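Local coordinates for nuclear and cytoplasmic polyadenylated RNA-binding protein PUB1 (Saccharomyces cerevisiae, PDB 3MD1) that binds polyadenylated RNA with a preference for poly(U), here represented by the second of its RNA recognition motifs, at residues A[23-28]-A[60-65]; A[54-59]-A[75-80]. All blocks are in the same frame, centred on the assembly; numbering follows the deposited sequence. Where two conformers were deposited one is given.

Interaction 1: residues A[23-28]-A[60-65]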
ATOM      1  N   LYS A  23      -6.133  -1.657   7.511  1.00 15.02           N
ATOM      2  CA  LYS A  23      -6.612  -2.781   8.350  1.00 16.95           C
ATOM      3  C   LYS A  23      -8.127  -3.011   8.353  1.00 16.83           C
ATOM      4  O   LYS A  23      -8.604  -4.154   8.353  1.00 17.32           O
ATOM      5  CB  LYS A  23      -6.199  -2.538   9.816  1.00 17.27           C
ATOM      6  CG  LYS A  23      -5.011  -3.325  10.315  1.00 19.71           C
ATOM      7  CD  LYS A  23      -5.175  -3.717  11.787  1.00 21.20           C
ATOM      8  CE  LYS A  23      -4.633  -2.679  12.775  1.00 22.37           C
ATOM      9  NZ  LYS A  23      -5.535  -1.510  12.969  1.00 22.17           N
ATOM     10  N   ASP A  24      -8.880  -1.920   8.380  1.00 17.28           N
ATOM     11  CA  ASP A  24     -10.314  -2.004   8.632  1.00 17.32           C
ATOM     12  C   ASP A  24     -11.200  -1.992   7.387  1.00 16.97           C
ATOM     13  O   ASP A  24     -12.425  -2.070   7.480  1.00 16.97           O
ATOM     14  CB  ASP A  24     -10.727  -0.921   9.628  1.00 17.92           C
ATOM     15  CG  ASP A  24     -10.026  -1.070  10.971  1.00 19.06           C
ATOM     16  OD1 ASP A  24     -10.027  -2.188  11.536  1.00 20.69           O
ATOM     17  OD2 ASP A  24      -9.466  -0.070  11.464  1.00 20.01           O
ATOM     18  N   PHE A  25     -10.588  -1.909   6.213  1.00 16.52           N
ATOM     19  CA  PHE A  25     -11.355  -1.966   4.985  1.00 16.15           C
ATOM     20  C   PHE A  25     -11.891  -3.367   4.748  1.00 16.91           C
ATOM     21  O   PHE A  25     -11.175  -4.346   5.009  1.00 17.02           O
ATOM     22  CB  PHE A  25     -10.508  -1.511   3.801  1.00 15.87           C
ATOM     23  CG  PHE A  25     -10.361  -0.024   3.720  1.00 14.48           C
ATOM     24  CD1 PHE A  25     -11.355   0.752   3.136  1.00 14.19           C
ATOM     25  CD2 PHE A  25      -9.229   0.612   4.225  1.00 13.76           C
ATOM     26  CE1 PHE A  25     -11.232   2.140   3.075  1.00 13.51           C
ATOM     27  CE2 PHE A  25      -9.094   1.998   4.144  1.00 13.08           C
ATOM     28  CZ  PHE A  25     -10.108   2.763   3.574  1.00 12.86           C
ATOM     29  N   PRO A  26     -13.133  -3.469   4.237  1.00 16.93           N
ATOM     30  CA  PRO A  26     -13.713  -4.780   3.918  1.00 17.15           C
ATOM     31  C   PRO A  26     -12.778  -5.633   3.070  1.00 17.04           C
ATOM     32  O   PRO A  26     -12.178  -5.137   2.107  1.00 17.07           O
ATOM     33  CB  PRO A  26     -14.967  -4.421   3.116  1.00 17.38           C
ATOM     34  CG  PRO A  26     -15.365  -3.095   3.642  1.00 17.60           C
ATOM     35  CD  PRO A  26     -14.107  -2.377   4.031  1.00 16.88           C
ATOM     36  N   SER A  27     -12.645  -6.899   3.462  1.00 17.14           N
ATOM     37  CA  SER A  27     -11.848  -7.897   2.735  1.00 16.96           C
ATOM     38  C   SER A  27     -10.321  -7.783   2.828  1.00 16.39           C
ATOM     39  O   SER A  27      -9.616  -8.553   2.179  1.00 15.83           O
ATOM     40  CB  SER A  27     -12.298  -8.011   1.269  1.00 17.29           C
ATOM     41  OG  SER A  27     -13.643  -8.464   1.217  1.00 18.87           O
ATOM     42  N   TYR A  28      -9.825  -6.840   3.630  1.00 15.28           N
ATOM     43  CA  TYR A  28      -8.385  -6.684   3.874  1.00 15.19           C
ATOM     44  C   TYR A  28      -7.771  -7.977   4.396  1.00 14.95           C
ATOM     45  O   TYR A  28      -8.344  -8.646   5.271  1.00 14.91           O
ATOM     46  CB  TYR A  28      -8.135  -5.551   4.879  1.00 15.13           C
ATOM     47  CG  TYR A  28      -6.724  -5.490   5.444  1.00 14.63           C
ATOM     48  CD1 TYR A  28      -5.727  -4.743   4.805  1.00 14.13           C
ATOM     49  CD2 TYR A  28      -6.385  -6.170   6.620  1.00 14.08           C
ATOM     50  CE1 TYR A  28      -4.434  -4.680   5.324  1.00 15.16           C
ATOM     51  CE2 TYR A  28      -5.096  -6.110   7.147  1.00 15.40           C
ATOM     52  CZ  TYR A  28      -4.132  -5.361   6.498  1.00 15.01           C
ATOM     53  OH  TYR A  28      -2.867  -5.290   7.004  1.00 16.27           O
ATOM     54  N   MET A  60      -8.889   1.375  -2.612  1.00  5.47           N
ATOM     55  CA  MET A  60      -8.060   2.215  -3.465  1.00  5.39           C
ATOM     56  C   MET A  60      -8.694   3.589  -3.659  1.00  5.75           C
ATOM     57  O   MET A  60      -8.038   4.613  -3.487  1.00  5.45           O
ATOM     58  CB  MET A  60      -7.836   1.546  -4.817  1.00  5.66           C
ATOM     59  CG  MET A  60      -7.253   2.473  -5.865  1.00  5.68           C
ATOM     60  SD  MET A  60      -6.465   1.640  -7.266  1.00  6.36           S
ATOM     61  CE  MET A  60      -7.686   0.383  -7.699  1.00  8.85           C
ATOM     62  N   ASP A  61      -9.974   3.608  -4.028  1.00  6.56           N
ATOM     63  CA  ASP A  61     -10.619   4.871  -4.368  1.00  6.84           C
ATOM     64  C   ASP A  61     -10.802   5.741  -3.125  1.00  6.55           C
ATOM     65  O   ASP A  61     -10.606   6.951  -3.159  1.00  6.39           O
ATOM     66  CB  ASP A  61     -11.937   4.633  -5.138  1.00  7.14           C
ATOM     67  CG  ASP A  61     -11.696   3.999  -6.514  1.00  8.68           C
ATOM     68  OD1 ASP A  61     -10.625   4.260  -7.120  1.00  8.77           O
ATOM     69  OD2 ASP A  61     -12.568   3.230  -6.996  1.00 10.09           O
ATOM     70  N   SER A  62     -11.114   5.085  -2.021  1.00  5.86           N
ATOM     71  CA  SER A  62     -11.263   5.744  -0.739  1.00  5.86           C
ATOM     72  C   SER A  62      -9.986   6.436  -0.256  1.00  6.11           C
ATOM     73  O   SER A  62     -10.043   7.535   0.297  1.00  7.47           O
ATOM     74  CB  SER A  62     -11.682   4.683   0.276  1.00  6.52           C
ATOM     75  OG  SER A  62     -12.351   5.253   1.354  1.00  3.78           O
ATOM     76  N   MET A  63      -8.844   5.793  -0.480  1.00  6.57           N
ATOM     77  CA  MET A  63      -7.541   6.254   0.011  1.00  5.71           C
ATOM     78  C   MET A  63      -6.685   7.005  -1.009  1.00  5.75           C
ATOM     79  O   MET A  63      -5.631   7.542  -0.661  1.00  5.23           O
ATOM     80  CB  MET A  63      -6.736   5.070   0.582  1.00  5.26           C
ATOM     81  CG  MET A  63      -7.400   4.405   1.780  1.00  6.41           C
ATOM     82  SD  MET A  63      -7.533   5.492   3.223  1.00  7.92           S
ATOM     83  CE  MET A  63      -5.921   5.202   3.966  1.00  9.50           C
ATOM     84  N   GLN A  64      -7.113   7.013  -2.273  1.00  6.90           N
ATOM     85  CA  GLN A  64      -6.344   7.650  -3.341  1.00  6.55           C
ATOM     86  C   GLN A  64      -6.021   9.107  -3.003  1.00  7.16           C
ATOM     87  O   GLN A  64      -6.929   9.916  -2.740  1.00  7.57           O
ATOM     88  CB  GLN A  64      -7.122   7.593  -4.660  1.00  6.59           C
ATOM     89  CG  GLN A  64      -6.327   8.024  -5.886  1.00  6.89           C
ATOM     90  CD  GLN A  64      -5.239   7.035  -6.216  1.00  5.70           C
ATOM     91  OE1 GLN A  64      -5.477   6.022  -6.882  1.00 10.18           O
ATOM     92  NE2 GLN A  64      -4.060   7.306  -5.732  1.00  5.79           N
ATOM     93  N   GLY A  65      -4.727   9.428  -2.988  1.00  7.41           N
ATOM     94  CA  GLY A  65      -4.262  10.784  -2.728  1.00  8.76           C
ATOM     95  C   GLY A  65      -4.457  11.305  -1.320  1.00  9.70           C
ATOM     96  O   GLY A  65      -4.217  12.487  -1.065  1.00  9.58           O
TER

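Interaction 2: residues A[54-59]-A[75-80]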
ATOM      1  N   ASP A  54     -13.915  -5.944  -5.807  1.00 15.96           N
ATOM      2  CA  ASP A  54     -14.718  -4.747  -5.573  1.00 15.78           C
ATOM      3  C   ASP A  54     -14.260  -4.009  -4.317  1.00 14.99           C
ATOM      4  O   ASP A  54     -14.205  -2.778  -4.301  1.00 14.94           O
ATOM      5  CB  ASP A  54     -16.213  -5.092  -5.488  1.00 16.08           C
ATOM      6  CG  ASP A  54     -16.811  -5.475  -6.837  1.00 18.10           C
ATOM      7  OD1 ASP A  54     -16.145  -5.284  -7.882  1.00 20.64           O
ATOM      8  OD2 ASP A  54     -17.960  -5.969  -6.848  1.00 18.88           O
ATOM      9  N   ASP A  55     -13.919  -4.774  -3.280  1.00 14.37           N
ATOM     10  CA  ASP A  55     -13.432  -4.215  -2.019  1.00 13.31           C
ATOM     11  C   ASP A  55     -12.025  -3.603  -2.138  1.00 12.71           C
ATOM     12  O   ASP A  55     -11.749  -2.543  -1.565  1.00 12.10           O
ATOM     13  CB  ASP A  55     -13.480  -5.281  -0.918  1.00 13.58           C
ATOM     14  CG  ASP A  55     -14.904  -5.581  -0.447  1.00 13.85           C
ATOM     15  OD1 ASP A  55     -15.770  -4.686  -0.528  1.00 15.39           O
ATOM     16  OD2 ASP A  55     -15.161  -6.708   0.022  1.00 16.90           O
ATOM     17  N   ALA A  56     -11.139  -4.250  -2.893  1.00 12.15           N
ATOM     18  CA  ALA A  56      -9.839  -3.653  -3.190  1.00 11.25           C
ATOM     19  C   ALA A  56     -10.016  -2.344  -3.980  1.00 10.40           C
ATOM     20  O   ALA A  56      -9.376  -1.335  -3.681  1.00  9.30           O
ATOM     21  CB  ALA A  56      -8.951  -4.640  -3.950  1.00 11.15           C
ATOM     22  N   GLN A  57     -10.909  -2.371  -4.968  1.00 10.00           N
ATOM     23  CA  GLN A  57     -11.222  -1.185  -5.770  1.00  9.00           C
ATOM     24  C   GLN A  57     -11.722  -0.037  -4.894  1.00  8.57           C
ATOM     25  O   GLN A  57     -11.265   1.090  -5.023  1.00  8.14           O
ATOM     26  CB  GLN A  57     -12.264  -1.516  -6.856  1.00  9.51           C
ATOM     27  CG  GLN A  57     -12.642  -0.320  -7.764  1.00 10.60           C
ATOM     28  CD  GLN A  57     -11.562   0.030  -8.775  1.00 12.91           C
ATOM     29  OE1 GLN A  57     -11.112  -0.820  -9.552  1.00 14.45           O
ATOM     30  NE2 GLN A  57     -11.142   1.292  -8.780  1.00 13.77           N
ATOM     31  N   ASN A  58     -12.652  -0.332  -3.991  1.00  7.26           N
ATOM     32  CA  ASN A  58     -13.181   0.715  -3.119  1.00  7.22           C
ATOM     33  C   ASN A  58     -12.147   1.271  -2.135  1.00  6.92           C
ATOM     34  O   ASN A  58     -12.144   2.464  -1.857  1.00  6.59           O
ATOM     35  CB  ASN A  58     -14.410   0.225  -2.358  1.00  7.03           C
ATOM     36  CG  ASN A  58     -15.594  -0.041  -3.269  1.00  8.24           C
ATOM     37  OD1 ASN A  58     -15.737   0.573  -4.330  1.00  6.37           O
ATOM     38  ND2 ASN A  58     -16.469  -0.946  -2.835  1.00  8.15           N
ATOM     39  N   ALA A  59     -11.275   0.409  -1.616  1.00  6.73           N
ATOM     40  CA  ALA A  59     -10.245   0.862  -0.683  1.00  6.80           C
ATOM     41  C   ALA A  59      -9.271   1.781  -1.408  1.00  6.30           C
ATOM     42  O   ALA A  59      -8.875   2.836  -0.899  1.00  5.43           O
ATOM     43  CB  ALA A  59      -9.529  -0.309  -0.075  1.00  7.02           C
ATOM     44  N   ILE A  75      -1.981   5.204  -5.451  1.00  5.15           N
ATOM     45  CA  ILE A  75      -2.438   3.830  -5.408  1.00  5.83           C
ATOM     46  C   ILE A  75      -2.864   3.331  -6.781  1.00  6.62           C
ATOM     47  O   ILE A  75      -3.540   4.048  -7.527  1.00  6.58           O
ATOM     48  CB  ILE A  75      -3.606   3.676  -4.375  1.00  5.52           C
ATOM     49  CG1 ILE A  75      -3.217   4.276  -3.019  1.00  5.03           C
ATOM     50  CG2 ILE A  75      -3.961   2.209  -4.194  1.00  6.15           C
ATOM     51  CD1 ILE A  75      -4.383   4.360  -2.023  1.00  5.92           C
ATOM     52  N   ASN A  76      -2.454   2.111  -7.117  0.50  7.16           N
ATOM     53  CA  ASN A  76      -2.917   1.451  -8.336  0.50  7.72           C
ATOM     54  C   ASN A  76      -2.992  -0.051  -8.141  0.50  8.32           C
ATOM     55  O   ASN A  76      -2.554  -0.570  -7.116  0.50  8.34           O
ATOM     56  CB  ASN A  76      -2.042   1.822  -9.543  0.50  7.96           C
ATOM     57  CG  ASN A  76      -0.579   1.483  -9.339  0.50  8.28           C
ATOM     58  OD1 ASN A  76       0.238   2.364  -9.092  0.50 10.74           O
ATOM     59  ND2 ASN A  76      -0.239   0.209  -9.454  0.50 11.59           N
ATOM     60  N   TRP A  77      -3.581  -0.745  -9.111  1.00  8.85           N
ATOM     61  CA  TRP A  77      -3.563  -2.201  -9.108  1.00  9.72           C
ATOM     62  C   TRP A  77      -2.116  -2.674  -9.176  1.00 10.10           C
ATOM     63  O   TRP A  77      -1.325  -2.157  -9.969  1.00 10.51           O
ATOM     64  CB  TRP A  77      -4.360  -2.750 -10.301  1.00  9.62           C
ATOM     65  CG  TRP A  77      -5.831  -2.562 -10.133  1.00 10.38           C
ATOM     66  CD1 TRP A  77      -6.641  -1.724 -10.849  1.00 10.68           C
ATOM     67  CD2 TRP A  77      -6.676  -3.219  -9.177  1.00 11.76           C
ATOM     68  NE1 TRP A  77      -7.936  -1.818 -10.395  1.00 11.92           N
ATOM     69  CE2 TRP A  77      -7.989  -2.729  -9.373  1.00 12.17           C
ATOM     70  CE3 TRP A  77      -6.451  -4.171  -8.170  1.00 13.15           C
ATOM     71  CZ2 TRP A  77      -9.076  -3.162  -8.602  1.00 12.07           C
ATOM     72  CZ3 TRP A  77      -7.534  -4.608  -7.398  1.00 13.79           C
ATOM     73  CH2 TRP A  77      -8.830  -4.095  -7.619  1.00 13.79           C
ATOM     74  N   ALA A  78      -1.766  -3.640  -8.335  1.00 11.15           N
ATOM     75  CA  ALA A  78      -0.437  -4.244  -8.401  1.00 11.79           C
ATOM     76  C   ALA A  78      -0.185  -4.816  -9.798  1.00 12.92           C
ATOM     77  O   ALA A  78      -1.066  -5.437 -10.406  1.00 12.99           O
ATOM     78  CB  ALA A  78      -0.282  -5.318  -7.340  1.00 12.19           C
ATOM     79  N   ALA A  79       1.004  -4.540 -10.321  1.00 14.32           N
ATOM     80  CA  ALA A  79       1.425  -4.995 -11.648  1.00 15.81           C
ATOM     81  C   ALA A  79       2.950  -5.034 -11.678  1.00 16.69           C
ATOM     82  O   ALA A  79       3.610  -4.477 -10.787  1.00 17.04           O
ATOM     83  CB  ALA A  79       0.889  -4.062 -12.740  1.00 15.87           C
ATOM     84  N   LYS A  80       3.509  -5.697 -12.688  1.00 17.94           N
ATOM     85  CA  LYS A  80       4.965  -5.771 -12.840  1.00 18.76           C
ATOM     86  C   LYS A  80       5.572  -4.369 -12.881  1.00 18.96           C
ATOM     87  O   LYS A  80       5.081  -3.490 -13.606  1.00 19.32           O
ATOM     88  CB  LYS A  80       5.352  -6.550 -14.103  1.00 19.17           C
ATOM     89  CG  LYS A  80       6.860  -6.816 -14.220  1.00 20.44           C
ATOM     90  CD  LYS A  80       7.264  -7.449 -15.547  1.00 22.74           C
ATOM     91  CE  LYS A  80       8.677  -8.038 -15.433  1.00 24.71           C
ATOM     92  NZ  LYS A  80       9.322  -8.289 -16.757  1.00 25.90           N
TER

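Interaction 1: residues A[23-28]-A[60-65]
Phe25 meets Ser62 and Met63 where, in this RNA recognition motif (RRM), the loop between helix 15-22 and strand 28-35 passes the C-terminal end of helix 53-63. The apolar part is a Met-aromatic contact. Met63 bends at chi2 (-64°) and again at chi3, which curls its thioether round to the outer end of the ring; SD stands 4.9 Å from the centroid of the Phe25 ring, 76° off the normal and hence at the edge. CG of Met63 approaches obliquely, 3.6 Å from CZ of Phe25. The polar neighbour is Ser62, whose OG lies near the ring plane beside CE1. Its OG, anti to the backbone N (chi1 -156°), is thereby placed beside this edge, although contact there is by van der Waals touch.

Backbone bonding shapes the loop: a type II beta turn from Phe25 to Tyr28 is closed by Tyr28 N to Phe25 O at 3.2 Å. Beyond these segments the ring also rests on Ala59 and Phe50, while Met63 reaches Phe22, Leu73 and Ile75, tying both helices to the sheet. Were Phe25 replaced by an alanine, a gap would probably open between loop and helix, leaving the Met63 thioether without the ring edge it meets in the loop. On the Ser62 side, CB follows OG to the same corner, 3.8 Å from CE1 of Phe25.

Interaction 2: residues A[54-59]-A[75-80]
Trp77 carries its indole from the end of strand 71-77 to helix 53-63, where the six-membered ring meets Ala56 and Gln57; in this RRM the helix packs on the antiparallel sheet, and Trp77 joins the two at the strand's end. Its CG is anti to the carbonyl carbon (chi1 -72°), and the far rim of the indole reaches the helix. There CH2 and CZ3 share the methyl of Ala56, whose CB lies 3.7 Å from CH2 of Trp77, at an oblique angle to the ring. Gln57 works differently: CG extends anti to the backbone N, then the chain folds at chi2 (75°), bringing the amide back to the indole. Its OE1 sits at the ring edge, near the plane, 3.2 Å from CZ2 of Trp77, and the amide and ring planes are 67° apart. The other end of that amide, NE2, is hydrogen-bonded to Asp61 one helical turn on, which helps fix its rotation. Gln53 also touches the indole, so several residues of the helix receive it. The contact thus pairs a methyl group with the aromatic rim and sets a carbonyl oxygen against the electropositive edge of the indole, which is likely to be mildly attractive.

Overall arrangement
Helix 53-63 is common to both contacts: residues 54-59 serve interaction 2 and residues 60-65, running past its end, serve interaction 1. Their centres are about 9 Å apart. Along the chain the segments alternate, 23-28, 54-59, 60-65, 75-80, so the helix is gripped by an earlier loop and by a later strand, 71-77. The two contacts also touch directly, through a probable hydrogen bond between Ser27 OG and Asp55 OD2 (2.6 Å) and through Met60 packing on Trp77. Together they join the second helix of the RRM to the loop after the first and to the end of strand 71-77 in its antiparallel sheet.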